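Local coordinates for protein terminase large subunit (Thermus phage G20c, PDB 5M1P) that packages viral DNA into empty capsids as an ATP-driven motor and cuts the genome with a metal-dependent, RNase H-like nuclease domain, at residues A[79-84]-A[110-115]; A[62-67]-A[85-90]; A[123-128]-A[178-183]; A[75-80]-A[104-109]; A[115-120]-A[182-187]. One frame throughout, in Å; residues are numbered along the deposited sequence.

Contacts 1, 2 and 4 all use helix 73-86 on one face of the central mixed sheet, whereas contacts 3 and 5 use helix 177-186 near the metal site. Contact 4 is buried apolar packing between two crossover helices, and contact 1 continues it along the same helix to a partly exposed loop, where a water and a lysine stem join in. Contact 2, also buried, turns the end of that helix toward strand 61-69 through a single tyrosine. Contacts 3 and 5 lie close together: 123-128 and 115-120 both touch 178-187, one helix on helix with a bridging water, the other a partly buried loop on a helix.

Contact 1 of 5, residues A[79-84]-A[110-115]; sequences RLKALS and QGINYT
With CG of K81 trans to its own nitrogen (chi1 -178°) and CG1 of I112 beside its nitrogen (chi1 -54°), the lysine stem and the isoleucine's long branch are brought together at an oblique angle. The end of that branch does the touching: I112 CD1 lies 3.6 Å from K81 CB and 4.0 Å from K81 CG. Further out, K81 CE passes 4.0 Å from Q110 O, and the bend at the end of the chain takes NZ to a salt bridge with E85 on its own helix. Lysine suits this margin, having an apolar stem for the isoleucine and a charge for the surface; I112 is buried and also packs on V92.

The loop reaches this position because helix 101-109 ends in a Schellman motif at G111, whose positive phi of 66° glycine takes without strain. Farther along, one water joins the segments, giving a hydrogen to S84 OG at 2.8 Å and receiving one from N113 N at 2.8 Å. S84 OG in turn bonds A90 O, and N113 ND2 bonds H89 O. The chemistry is thus divided: hydrocarbon contact joins K81 and I112, while a water links S84 to N113 N, satisfying a backbone N-H that no group of helix 79-84 bonds directly.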
# COMPACT_ATOMS: atom_id res chain seq x y z
N ARG A 79 0.77 14.46 5.08
CA ARG A 79 -0.45 13.64 5.05
C ARG A 79 -0.20 12.32 5.77
O ARG A 79 -1.06 11.83 6.52
CB ARG A 79 -0.92 13.40 3.61
CG ARG A 79 -1.36 14.66 2.86
CD ARG A 79 -2.60 15.34 3.39
NE ARG A 79 -2.99 16.47 2.54
CZ ARG A 79 -3.72 17.53 2.91
NH1 ARG A 79 -4.00 18.48 2.03
NH2 ARG A 79 -4.17 17.66 4.17
N LEU A 80 0.98 11.77 5.58
CA LEU A 80 1.39 10.57 6.30
C LEU A 80 1.45 10.80 7.82
O LEU A 80 0.98 9.97 8.60
CB LEU A 80 2.75 10.14 5.77
CG LEU A 80 3.28 8.74 5.94
CD1 LEU A 80 2.24 7.68 5.59
CD2 LEU A 80 4.48 8.62 5.00
N LYS A 81 2.01 11.94 8.22
CA LYS A 81 2.03 12.34 9.63
C LYS A 81 0.62 12.39 10.22
O LYS A 81 0.36 11.87 11.32
CB LYS A 81 2.70 13.71 9.79
CG LYS A 81 2.82 14.21 11.21
CD LYS A 81 3.64 15.49 11.24
CE LYS A 81 3.96 15.89 12.66
NZ LYS A 81 2.81 16.58 13.27
N ALA A 82 -0.28 13.05 9.51
CA ALA A 82 -1.65 13.17 9.98
C ALA A 82 -2.33 11.81 10.11
O ALA A 82 -2.97 11.54 11.13
CB ALA A 82 -2.45 14.11 9.10
N LEU A 83 -2.17 10.95 9.11
CA LEU A 83 -2.73 9.59 9.18
C LEU A 83 -2.18 8.80 10.34
O LEU A 83 -2.91 8.11 11.05
CB LEU A 83 -2.44 8.80 7.90
CG LEU A 83 -3.35 9.08 6.71
CD1 LEU A 83 -2.76 8.47 5.45
CD2 LEU A 83 -4.75 8.53 6.98
N SER A 84 -0.87 8.88 10.53
CA SER A 84 -0.22 8.21 11.63
C SER A 84 -0.81 8.68 12.96
O SER A 84 -1.19 7.87 13.80
CB SER A 84 1.28 8.46 11.61
OG SER A 84 1.90 7.93 12.76
N GLN A 110 10.59 15.38 10.47
CA GLN A 110 9.21 15.51 10.96
C GLN A 110 8.85 14.50 12.06
O GLN A 110 7.72 14.49 12.53
CB GLN A 110 8.23 15.43 9.79
CG GLN A 110 8.39 16.58 8.80
CD GLN A 110 8.02 17.91 9.44
OE1 GLN A 110 6.90 18.07 9.91
NE2 GLN A 110 8.96 18.87 9.46
N GLY A 111 9.80 13.66 12.44
CA GLY A 111 9.59 12.70 13.53
C GLY A 111 8.55 11.64 13.21
O GLY A 111 7.84 11.17 14.10
N ILE A 112 8.47 11.25 11.93
CA ILE A 112 7.49 10.24 11.52
C ILE A 112 7.90 8.91 12.15
O ILE A 112 9.08 8.57 12.20
CB ILE A 112 7.41 10.07 9.98
CG1 ILE A 112 7.16 11.42 9.28
CG2 ILE A 112 6.34 9.04 9.61
CD1 ILE A 112 5.89 12.13 9.68
N ASN A 113 6.91 8.19 12.68
CA ASN A 113 7.12 6.84 13.17
C ASN A 113 7.16 5.93 11.95
O ASN A 113 6.13 5.70 11.35
CB ASN A 113 5.95 6.49 14.10
CG ASN A 113 6.12 5.17 14.81
OD1 ASN A 113 7.20 4.60 14.85
ND2 ASN A 113 5.02 4.68 15.38
N TYR A 114 8.35 5.49 11.53
CA TYR A 114 8.46 4.66 10.33
C TYR A 114 9.57 3.63 10.39
O TYR A 114 10.54 3.80 11.15
CB TYR A 114 8.64 5.51 9.05
CG TYR A 114 10.04 6.01 8.83
CD1 TYR A 114 10.50 7.15 9.48
CD2 TYR A 114 10.91 5.36 7.96
CE1 TYR A 114 11.79 7.61 9.30
CE2 TYR A 114 12.20 5.82 7.76
CZ TYR A 114 12.63 6.95 8.43
OH TYR A 114 13.90 7.41 8.25
N THR A 115 9.40 2.57 9.60
CA THR A 115 10.38 1.53 9.34
C THR A 115 10.59 1.48 7.83
O THR A 115 9.61 1.38 7.08
CB THR A 115 9.90 0.16 9.86
OG1 THR A 115 9.76 0.23 11.28
CG2 THR A 115 10.91 -0.93 9.55
O HOH W 1 4.35 9.38 12.83

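Contact 2 of 5, residues A[62-67]-A[85-90]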
# COMPACT_ATOMS: atom_id res chain seq x y z
N ILE A 62 -8.07 -3.04 6.32
CA ILE A 62 -7.72 -1.67 6.00
C ILE A 62 -8.78 -0.76 6.60
O ILE A 62 -9.99 -0.93 6.36
CB ILE A 62 -7.61 -1.46 4.47
CG1 ILE A 62 -6.47 -2.29 3.88
CG2 ILE A 62 -7.48 0.02 4.13
CD1 ILE A 62 -5.09 -1.96 4.42
N ALA A 63 -8.33 0.18 7.42
CA ALA A 63 -9.21 1.16 8.07
C ALA A 63 -9.36 2.43 7.25
O ALA A 63 -10.38 3.11 7.32
CB ALA A 63 -8.66 1.51 9.45
N CYS A 64 -8.32 2.77 6.47
CA CYS A 64 -8.31 4.01 5.71
C CYS A 64 -7.28 3.87 4.59
O CYS A 64 -6.23 3.25 4.81
CB CYS A 64 -7.91 5.16 6.63
SG CYS A 64 -7.99 6.78 5.86
N LEU A 65 -7.59 4.39 3.42
CA LEU A 65 -6.63 4.41 2.32
C LEU A 65 -6.64 5.80 1.72
O LEU A 65 -7.69 6.29 1.34
CB LEU A 65 -7.01 3.36 1.29
CG LEU A 65 -5.99 3.21 0.14
CD1 LEU A 65 -5.87 1.75 -0.25
CD2 LEU A 65 -6.32 4.08 -1.06
N GLU A 66 -5.47 6.44 1.64
CA GLU A 66 -5.35 7.77 1.07
C GLU A 66 -4.54 7.66 -0.20
O GLU A 66 -3.50 7.00 -0.21
CB GLU A 66 -4.70 8.74 2.06
CG GLU A 66 -4.67 10.18 1.55
CD GLU A 66 -4.45 11.21 2.64
OE1 GLU A 66 -4.07 10.84 3.76
OE2 GLU A 66 -4.69 12.40 2.36
N ARG A 67 -5.03 8.29 -1.26
CA ARG A 67 -4.40 8.21 -2.56
C ARG A 67 -4.50 9.54 -3.27
O ARG A 67 -5.55 10.16 -3.31
CB ARG A 67 -5.09 7.13 -3.39
CG ARG A 67 -4.57 7.00 -4.82
CD ARG A 67 -4.97 5.66 -5.40
NE ARG A 67 -4.51 5.39 -6.76
CZ ARG A 67 -5.17 5.70 -7.89
NH1 ARG A 67 -6.31 6.38 -7.87
NH2 ARG A 67 -4.66 5.32 -9.05
N GLU A 85 -0.90 10.00 13.13
CA GLU A 85 -1.45 10.57 14.35
C GLU A 85 -2.92 10.19 14.55
O GLU A 85 -3.32 9.86 15.66
CB GLU A 85 -1.24 12.09 14.37
CG GLU A 85 0.21 12.50 14.57
CD GLU A 85 0.43 14.00 14.54
OE1 GLU A 85 1.61 14.41 14.57
OE2 GLU A 85 -0.55 14.78 14.46
N ASP A 86 -3.70 10.21 13.47
CA ASP A 86 -5.12 9.85 13.55
C ASP A 86 -5.29 8.42 14.07
O ASP A 86 -6.23 8.15 14.80
CB ASP A 86 -5.80 9.93 12.18
CG ASP A 86 -5.99 11.36 11.66
OD1 ASP A 86 -5.83 12.35 12.39
OD2 ASP A 86 -6.31 11.49 10.46
N TYR A 87 -4.39 7.52 13.67
CA TYR A 87 -4.44 6.11 14.08
C TYR A 87 -3.43 5.73 15.18
O TYR A 87 -2.84 4.65 15.18
CB TYR A 87 -4.37 5.21 12.84
CG TYR A 87 -5.64 5.30 12.03
CD1 TYR A 87 -5.82 6.26 11.03
CD2 TYR A 87 -6.70 4.44 12.29
CE1 TYR A 87 -7.00 6.35 10.31
CE2 TYR A 87 -7.87 4.52 11.57
CZ TYR A 87 -8.03 5.48 10.59
OH TYR A 87 -9.20 5.56 9.88
N GLY A 88 -3.30 6.63 16.15
CA GLY A 88 -2.59 6.33 17.39
C GLY A 88 -1.09 6.23 17.25
O GLY A 88 -0.46 5.34 17.82
N HIS A 89 -0.53 7.14 16.44
CA HIS A 89 0.88 7.11 16.04
C HIS A 89 1.22 5.79 15.38
O HIS A 89 2.21 5.14 15.71
CB HIS A 89 1.81 7.42 17.23
CG HIS A 89 1.66 8.81 17.74
ND1 HIS A 89 1.00 9.11 18.91
CD2 HIS A 89 2.07 9.99 17.22
CE1 HIS A 89 1.02 10.42 19.10
NE2 HIS A 89 1.66 10.98 18.09
N ALA A 90 0.38 5.42 14.42
CA ALA A 90 0.60 4.21 13.63
C ALA A 90 1.94 4.32 12.93
O ALA A 90 2.27 5.37 12.38
CB ALA A 90 -0.50 4.06 12.60
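The ring of Y87 meets strand 62-67 with its phenol end, and two small groups approach it obliquely, one near each ortho carbon of the hydroxyl. A63 CB lies 3.8 Å from Y87 CE2, and C64 CB lies 4.0 Å from Y87 CE1. Close to the hydroxyl itself, C64 CB is 3.5 Å from Y87 OH, with A63 O 3.7 Å from the same oxygen. A second ring, that of Y37, meets Y87 with the planes about 55° apart.

The tyrosine leaves the chain just where helix 73-86 gives way to a turn, and its CG lies opposite the carbonyl carbon (chi1 -71°), which sends the ring across to the strand. There, A63 and C64 together face V54 in a classic beta bulge, so that two successive residues can both direct their side chains toward the ring. Alanine and cysteine suit the place because they are short: a ring as long as tyrosine's fits between the helix end and the sheet. L83 on the preceding helix turn packs on C64 as well, while D86 makes a salt bridge with R25.

None of the groups that 62-67 offers bonds the phenol. Its OH is hydrogen-bonded instead to E29 O, so the contact is chiefly apolar, with one buried polar atom satisfied next door, and that bond probably helps to hold the phenol end in place.

Contact 3 of 5, residues A[123-128]-A[178-183]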
# COMPACT_ATOMS: atom_id res chain seq x y z
N SER A 123 13.17 -9.46 -6.30
CA SER A 123 13.12 -10.42 -5.19
C SER A 123 12.35 -9.90 -3.98
O SER A 123 11.51 -10.61 -3.40
CB SER A 123 14.54 -10.83 -4.75
OG SER A 123 14.49 -11.80 -3.73
N VAL A 124 12.63 -8.66 -3.59
CA VAL A 124 11.92 -8.03 -2.47
C VAL A 124 10.44 -7.86 -2.81
O VAL A 124 9.56 -8.14 -2.00
CB VAL A 124 12.54 -6.66 -2.12
CG1 VAL A 124 11.68 -5.88 -1.12
CG2 VAL A 124 13.94 -6.86 -1.56
N LYS A 125 10.18 -7.39 -4.03
CA LYS A 125 8.81 -7.21 -4.50
C LYS A 125 8.05 -8.53 -4.46
O LYS A 125 6.90 -8.56 -4.02
CB LYS A 125 8.81 -6.64 -5.92
CG LYS A 125 7.43 -6.36 -6.49
CD LYS A 125 7.52 -5.52 -7.75
CE LYS A 125 7.72 -4.05 -7.44
NZ LYS A 125 7.89 -3.23 -8.67
N GLU A 126 8.69 -9.61 -4.89
CA GLU A 126 8.02 -10.92 -4.93
C GLU A 126 7.68 -11.44 -3.55
O GLU A 126 6.62 -12.03 -3.36
CB GLU A 126 8.84 -11.92 -5.75
CG GLU A 126 8.76 -11.65 -7.25
CD GLU A 126 10.00 -12.05 -8.03
OE1 GLU A 126 10.74 -12.97 -7.62
OE2 GLU A 126 10.22 -11.42 -9.09
N GLN A 127 8.53 -11.17 -2.57
CA GLN A 127 8.27 -11.57 -1.19
C GLN A 127 7.06 -10.83 -0.60
O GLN A 127 6.18 -11.43 0.02
CB GLN A 127 9.51 -11.30 -0.35
CG GLN A 127 9.50 -11.97 1.01
CD GLN A 127 10.88 -12.10 1.60
OE1 GLN A 127 11.23 -13.14 2.17
NE2 GLN A 127 11.70 -11.06 1.45
N LEU A 128 7.02 -9.51 -0.83
CA LEU A 128 5.88 -8.67 -0.44
C LEU A 128 4.58 -9.10 -1.10
O LEU A 128 3.54 -9.28 -0.44
CB LEU A 128 6.16 -7.21 -0.80
CG LEU A 128 7.18 -6.49 0.07
CD1 LEU A 128 7.58 -5.16 -0.55
CD2 LEU A 128 6.63 -6.28 1.48
N ILE A 178 -1.28 1.25 -5.57
CA ILE A 178 -2.22 0.71 -4.57
C ILE A 178 -1.78 -0.70 -4.17
O ILE A 178 -1.73 -1.04 -2.98
CB ILE A 178 -3.67 0.65 -5.09
CG1 ILE A 178 -4.18 2.06 -5.45
CG2 ILE A 178 -4.59 -0.03 -4.07
CD1 ILE A 178 -5.47 2.05 -6.23
N VAL A 179 -1.43 -1.51 -5.16
CA VAL A 179 -0.97 -2.88 -4.91
C VAL A 179 0.21 -2.88 -3.95
O VAL A 179 0.23 -3.62 -2.96
CB VAL A 179 -0.59 -3.60 -6.23
CG1 VAL A 179 -0.06 -5.00 -5.94
CG2 VAL A 179 -1.80 -3.68 -7.16
N MET A 180 1.19 -2.03 -4.24
CA MET A 180 2.39 -1.98 -3.45
C MET A 180 2.14 -1.43 -2.04
O MET A 180 2.68 -1.97 -1.08
CB MET A 180 3.48 -1.19 -4.17
CG MET A 180 4.02 -1.88 -5.43
SD MET A 180 4.42 -3.63 -5.23
CE MET A 180 5.56 -3.61 -3.85
N SER A 181 1.32 -0.39 -1.92
CA SER A 181 0.96 0.14 -0.61
C SER A 181 0.28 -0.92 0.26
O SER A 181 0.62 -1.09 1.42
CB SER A 181 0.06 1.36 -0.78
OG SER A 181 -0.41 1.83 0.47
N LEU A 182 -0.65 -1.65 -0.33
CA LEU A 182 -1.31 -2.75 0.38
C LEU A 182 -0.32 -3.84 0.79
O LEU A 182 -0.37 -4.34 1.91
CB LEU A 182 -2.44 -3.36 -0.45
CG LEU A 182 -3.66 -2.48 -0.68
CD1 LEU A 182 -4.54 -3.13 -1.73
CD2 LEU A 182 -4.44 -2.20 0.60
N ALA A 183 0.60 -4.19 -0.11
CA ALA A 183 1.60 -5.21 0.20
C ALA A 183 2.54 -4.76 1.33
O ALA A 183 2.89 -5.56 2.20
CB ALA A 183 2.39 -5.56 -1.05
O HOH W 2 2.72 -8.33 2.05
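Apolar contact between L128 and its two partners, M180 and A183, carries most of this helix pair. L128 CB sits 4.1 Å from A183 CB. The other branch, L128 CD1, meets M180 CE at 4.2 Å, the two side chains running about perpendicular to each other. A183 suits a close approach because its methyl adds little bulk, and leucine supplies two branches for two neighbours. The second branch makes a different contact, a methyl against a backbone carbonyl, with L128 CD2 3.9 Å from A183 O.

A further kind involves sulfur: M180 SD packs 4.0 Å from K125 CE, the carbon next to the charged nitrogen, and these side chains too cross at about a right angle. Bends of the methionine at chi2 (-47°) and chi3 (-55°) place SD by K125 and CE by L128.

These helices flank the catalytic end of the RNase H-like fold, their short axes 10.5 Å apart and 71° to each other. Helix 177-186 begins at D177, which binds the calcium ion, and the side chain of M180 comes within about 4 Å of that of D42, another calcium ligand.

The polar part is a water. It donates to L128 O at 2.8 Å and to A183 O at 2.8 Å, bridging two backbone carbonyls that could not bond one another, since both are acceptors.

Contact 4 of 5, residues A[75-80]-A[104-109]; sequences DQVARL and AEELDA
V77 meets E106 and L107 between two helices; the shortest hydrogen bond within the two segments, A109 N to E105 O at 2.7 Å, is an intrahelical one. Across the gap the methyls of V77 do the touching on one side, E106 and a methyl of L107 on the other. V77 CG2 lies 3.8 Å from E106 OE1 and 4.0 Å from E106 CB, at a slant to a glutamate whose chain stays extended beyond CG. With V77 CG1 trans to its nitrogen (chi1 173°), the two methyls spread along the neighbour, and V77 CG1 comes 4.0 Å from E106 O. Deeper in, L80 CD2 packs 4.2 Å from L107 CD2, and the latter is 4.4 Å from V77 CG2.

Residue type follows depth. The buried valine and leucines fill the inner side, where I112 also packs on V77 and L107; partly exposed E106 lays both CB and one carboxylate oxygen against V77 CG2. Away from helix 104-109, R79 NE and D75 OD1 form a weak ion pair at 3.2 Å, with no N-H aimed at the oxygen.

The short axes run 10.0 Å apart at 35°, pointing broadly the same way. Helices 73-86 and 101-109 are the connections of two successive beta-alpha-beta crossovers, 61-69 to 91-94, then 91-94 to 114-116, on one face of the RNase H-like sheet.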
# COMPACT_ATOMS: atom_id res chain seq x y z
N ASP A 75 4.01 17.71 1.27
CA ASP A 75 2.60 17.41 1.53
C ASP A 75 2.36 15.91 1.73
O ASP A 75 1.59 15.51 2.60
CB ASP A 75 1.73 17.96 0.39
CG ASP A 75 0.24 17.83 0.67
OD1 ASP A 75 -0.18 17.93 1.84
OD2 ASP A 75 -0.50 17.65 -0.32
N GLN A 76 3.04 15.07 0.95
CA GLN A 76 2.93 13.62 1.15
C GLN A 76 3.35 13.21 2.56
O GLN A 76 2.66 12.44 3.22
CB GLN A 76 3.75 12.86 0.12
CG GLN A 76 3.19 12.99 -1.28
CD GLN A 76 4.03 12.25 -2.27
OE1 GLN A 76 4.40 11.10 -2.04
NE2 GLN A 76 4.36 12.90 -3.39
N VAL A 77 4.48 13.76 3.01
CA VAL A 77 4.97 13.49 4.36
C VAL A 77 4.00 14.05 5.42
O VAL A 77 3.73 13.38 6.42
CB VAL A 77 6.41 14.00 4.57
CG1 VAL A 77 6.83 13.86 6.02
CG2 VAL A 77 7.37 13.21 3.68
N ALA A 78 3.47 15.25 5.20
CA ALA A 78 2.49 15.82 6.15
C ALA A 78 1.21 14.99 6.22
O ALA A 78 0.64 14.82 7.30
CB ALA A 78 2.14 17.26 5.76
N ARG A 79 0.77 14.46 5.08
CA ARG A 79 -0.45 13.64 5.05
C ARG A 79 -0.20 12.32 5.77
O ARG A 79 -1.06 11.83 6.52
CB ARG A 79 -0.92 13.40 3.61
CG ARG A 79 -1.36 14.66 2.86
CD ARG A 79 -2.60 15.34 3.39
NE ARG A 79 -2.99 16.47 2.54
CZ ARG A 79 -3.72 17.53 2.91
NH1 ARG A 79 -4.00 18.48 2.03
NH2 ARG A 79 -4.17 17.66 4.17
N LEU A 80 0.98 11.77 5.58
CA LEU A 80 1.39 10.57 6.30
C LEU A 80 1.45 10.80 7.82
O LEU A 80 0.98 9.97 8.60
CB LEU A 80 2.75 10.14 5.77
CG LEU A 80 3.28 8.74 5.94
CD1 LEU A 80 2.24 7.68 5.59
CD2 LEU A 80 4.48 8.62 5.00
N ALA A 104 13.41 11.40 2.42
CA ALA A 104 14.15 10.67 3.46
C ALA A 104 14.47 11.60 4.64
O ALA A 104 14.24 11.24 5.80
CB ALA A 104 15.43 10.07 2.90
N GLU A 105 14.96 12.80 4.33
CA GLU A 105 15.25 13.80 5.35
C GLU A 105 13.99 14.27 6.07
O GLU A 105 14.02 14.49 7.28
CB GLU A 105 15.99 15.00 4.75
CG GLU A 105 17.42 14.68 4.33
CD GLU A 105 18.01 15.68 3.35
OE1 GLU A 105 18.98 15.32 2.65
OE2 GLU A 105 17.50 16.82 3.27
N GLU A 106 12.89 14.42 5.33
CA GLU A 106 11.62 14.90 5.88
C GLU A 106 10.98 13.89 6.83
O GLU A 106 10.42 14.28 7.84
CB GLU A 106 10.63 15.28 4.77
CG GLU A 106 10.89 16.65 4.17
CD GLU A 106 10.32 16.85 2.77
OE1 GLU A 106 9.40 16.11 2.35
OE2 GLU A 106 10.80 17.77 2.08
N LEU A 107 11.08 12.60 6.52
CA LEU A 107 10.58 11.55 7.43
C LEU A 107 11.27 11.66 8.79
O LEU A 107 10.61 11.57 9.82
CB LEU A 107 10.77 10.15 6.85
CG LEU A 107 9.88 9.77 5.65
CD1 LEU A 107 10.38 8.47 5.03
CD2 LEU A 107 8.42 9.64 6.06
N ASP A 108 12.59 11.85 8.79
CA ASP A 108 13.35 12.00 10.03
C ASP A 108 13.11 13.37 10.68
O ASP A 108 12.80 13.43 11.88
CB ASP A 108 14.84 11.75 9.78
CG ASP A 108 15.13 10.31 9.38
OD1 ASP A 108 14.44 9.40 9.88
OD2 ASP A 108 16.05 10.10 8.55
N ALA A 109 13.19 14.44 9.90
CA ALA A 109 12.99 15.80 10.42
C ALA A 109 11.60 16.02 11.04
O ALA A 109 11.47 16.70 12.06
CB ALA A 109 13.26 16.84 9.34

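Contact 5 of 5, residues A[115-120]-A[182-187]; sequences TPLPVK and LALAYS
Beside the nuclease site, the loop after strand 114-116, with an inverse gamma turn at V119, rests through L117 and V119 on L184 and S187. One methyl of L184 receives most of the contact: L184 CD2 lies 4.1 Å from L117 CB, 3.9 Å from L117 O and 4.2 Å from V119 CG2. V119 meets L184 at a slant, and L117 and V119 both direct their CB toward the helix. Branched aliphatic side chains suit a place like this, where a loop packs mainly aliphatic groups on a helix.

The other end of L117 goes to the serine, L117 CD1 standing 3.7 Å from S187 OG. That hydroxyl is already engaged. Its chi1 of 74° sets OG between the backbone nitrogen and carbonyl carbon, from where it donates to L184 O at 2.6 Å, the donor tilted 26° from the carbonyl plane. S187 thus bonds back to L184 O while L117 CD1 packs against the same hydroxyl.

V119 N is hydrogen-bonded to D95 OD1, an aspartate that probably binds the second catalytic metal, so the turn probably helps to position D95. Around the contact, L128 of helix 122-137 packs on L117, V119 and S187, while V93 of strand 91-94 touches L117 and S187.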
# COMPACT_ATOMS: atom_id res chain seq x y z
N THR A 115 9.40 2.57 9.60
CA THR A 115 10.38 1.53 9.34
C THR A 115 10.59 1.48 7.83
O THR A 115 9.61 1.38 7.08
CB THR A 115 9.90 0.16 9.86
OG1 THR A 115 9.76 0.23 11.28
CG2 THR A 115 10.91 -0.93 9.55
N PRO A 116 11.85 1.58 7.36
CA PRO A 116 12.09 1.49 5.92
C PRO A 116 11.94 0.05 5.41
O PRO A 116 12.43 -0.90 6.05
CB PRO A 116 13.53 1.98 5.77
CG PRO A 116 14.18 1.69 7.08
CD PRO A 116 13.10 1.75 8.13
N LEU A 117 11.27 -0.09 4.28
CA LEU A 117 11.19 -1.34 3.55
C LEU A 117 11.40 -1.01 2.07
O LEU A 117 10.44 -0.93 1.31
CB LEU A 117 9.84 -2.04 3.80
CG LEU A 117 9.88 -3.57 3.64
CD1 LEU A 117 8.59 -4.19 4.16
CD2 LEU A 117 10.13 -3.99 2.20
N PRO A 118 12.67 -0.78 1.67
CA PRO A 118 12.92 -0.39 0.28
C PRO A 118 12.63 -1.52 -0.69
O PRO A 118 13.16 -2.62 -0.54
CB PRO A 118 14.41 -0.04 0.27
CG PRO A 118 14.99 -0.77 1.42
CD PRO A 118 13.91 -0.86 2.45
N VAL A 119 11.80 -1.23 -1.69
CA VAL A 119 11.42 -2.24 -2.68
C VAL A 119 12.46 -2.17 -3.78
O VAL A 119 12.25 -1.61 -4.86
CB VAL A 119 9.97 -2.06 -3.17
CG1 VAL A 119 9.60 -3.17 -4.14
CG2 VAL A 119 8.99 -2.08 -1.99
N LYS A 120 13.61 -2.76 -3.47
CA LYS A 120 14.86 -2.47 -4.18
C LYS A 120 15.24 -3.51 -5.22
O LYS A 120 16.27 -3.38 -5.88
CB LYS A 120 16.00 -2.30 -3.18
CG LYS A 120 16.35 -3.53 -2.35
CD LYS A 120 17.32 -3.18 -1.23
CE LYS A 120 18.74 -3.02 -1.75
NZ LYS A 120 19.40 -4.35 -1.88
N LEU A 182 -0.65 -1.65 -0.33
CA LEU A 182 -1.31 -2.75 0.38
C LEU A 182 -0.32 -3.84 0.79
O LEU A 182 -0.37 -4.34 1.91
CB LEU A 182 -2.44 -3.36 -0.45
CG LEU A 182 -3.66 -2.48 -0.68
CD1 LEU A 182 -4.54 -3.13 -1.73
CD2 LEU A 182 -4.44 -2.20 0.60
N ALA A 183 0.60 -4.19 -0.11
CA ALA A 183 1.60 -5.21 0.20
C ALA A 183 2.54 -4.76 1.33
O ALA A 183 2.89 -5.56 2.20
CB ALA A 183 2.39 -5.56 -1.05
N LEU A 184 2.93 -3.49 1.31
CA LEU A 184 3.75 -2.92 2.39
C LEU A 184 3.03 -3.00 3.73
O LEU A 184 3.64 -3.40 4.72
CB LEU A 184 4.12 -1.48 2.07
CG LEU A 184 5.16 -1.34 0.94
CD1 LEU A 184 5.13 0.06 0.38
CD2 LEU A 184 6.57 -1.70 1.41
N ALA A 185 1.74 -2.67 3.76
CA ALA A 185 0.96 -2.78 4.99
C ALA A 185 0.89 -4.21 5.49
O ALA A 185 1.22 -4.51 6.64
CB ALA A 185 -0.44 -2.22 4.78
N TYR A 186 0.44 -5.10 4.61
CA TYR A 186 0.25 -6.50 4.97
C TYR A 186 1.52 -7.29 5.24
O TYR A 186 1.46 -8.37 5.82
CB TYR A 186 -0.63 -7.22 3.92
CG TYR A 186 -2.11 -6.97 4.15
CD1 TYR A 186 -2.81 -7.67 5.12
CD2 TYR A 186 -2.79 -5.98 3.44
CE1 TYR A 186 -4.15 -7.42 5.36
CE2 TYR A 186 -4.14 -5.73 3.65
CZ TYR A 186 -4.82 -6.45 4.62
OH TYR A 186 -6.16 -6.18 4.81
N SER A 187 2.69 -6.74 4.87
CA SER A 187 3.97 -7.33 5.28
C SER A 187 4.11 -7.45 6.79
O SER A 187 4.92 -8.24 7.28
CB SER A 187 5.15 -6.52 4.74
OG SER A 187 5.30 -5.30 5.46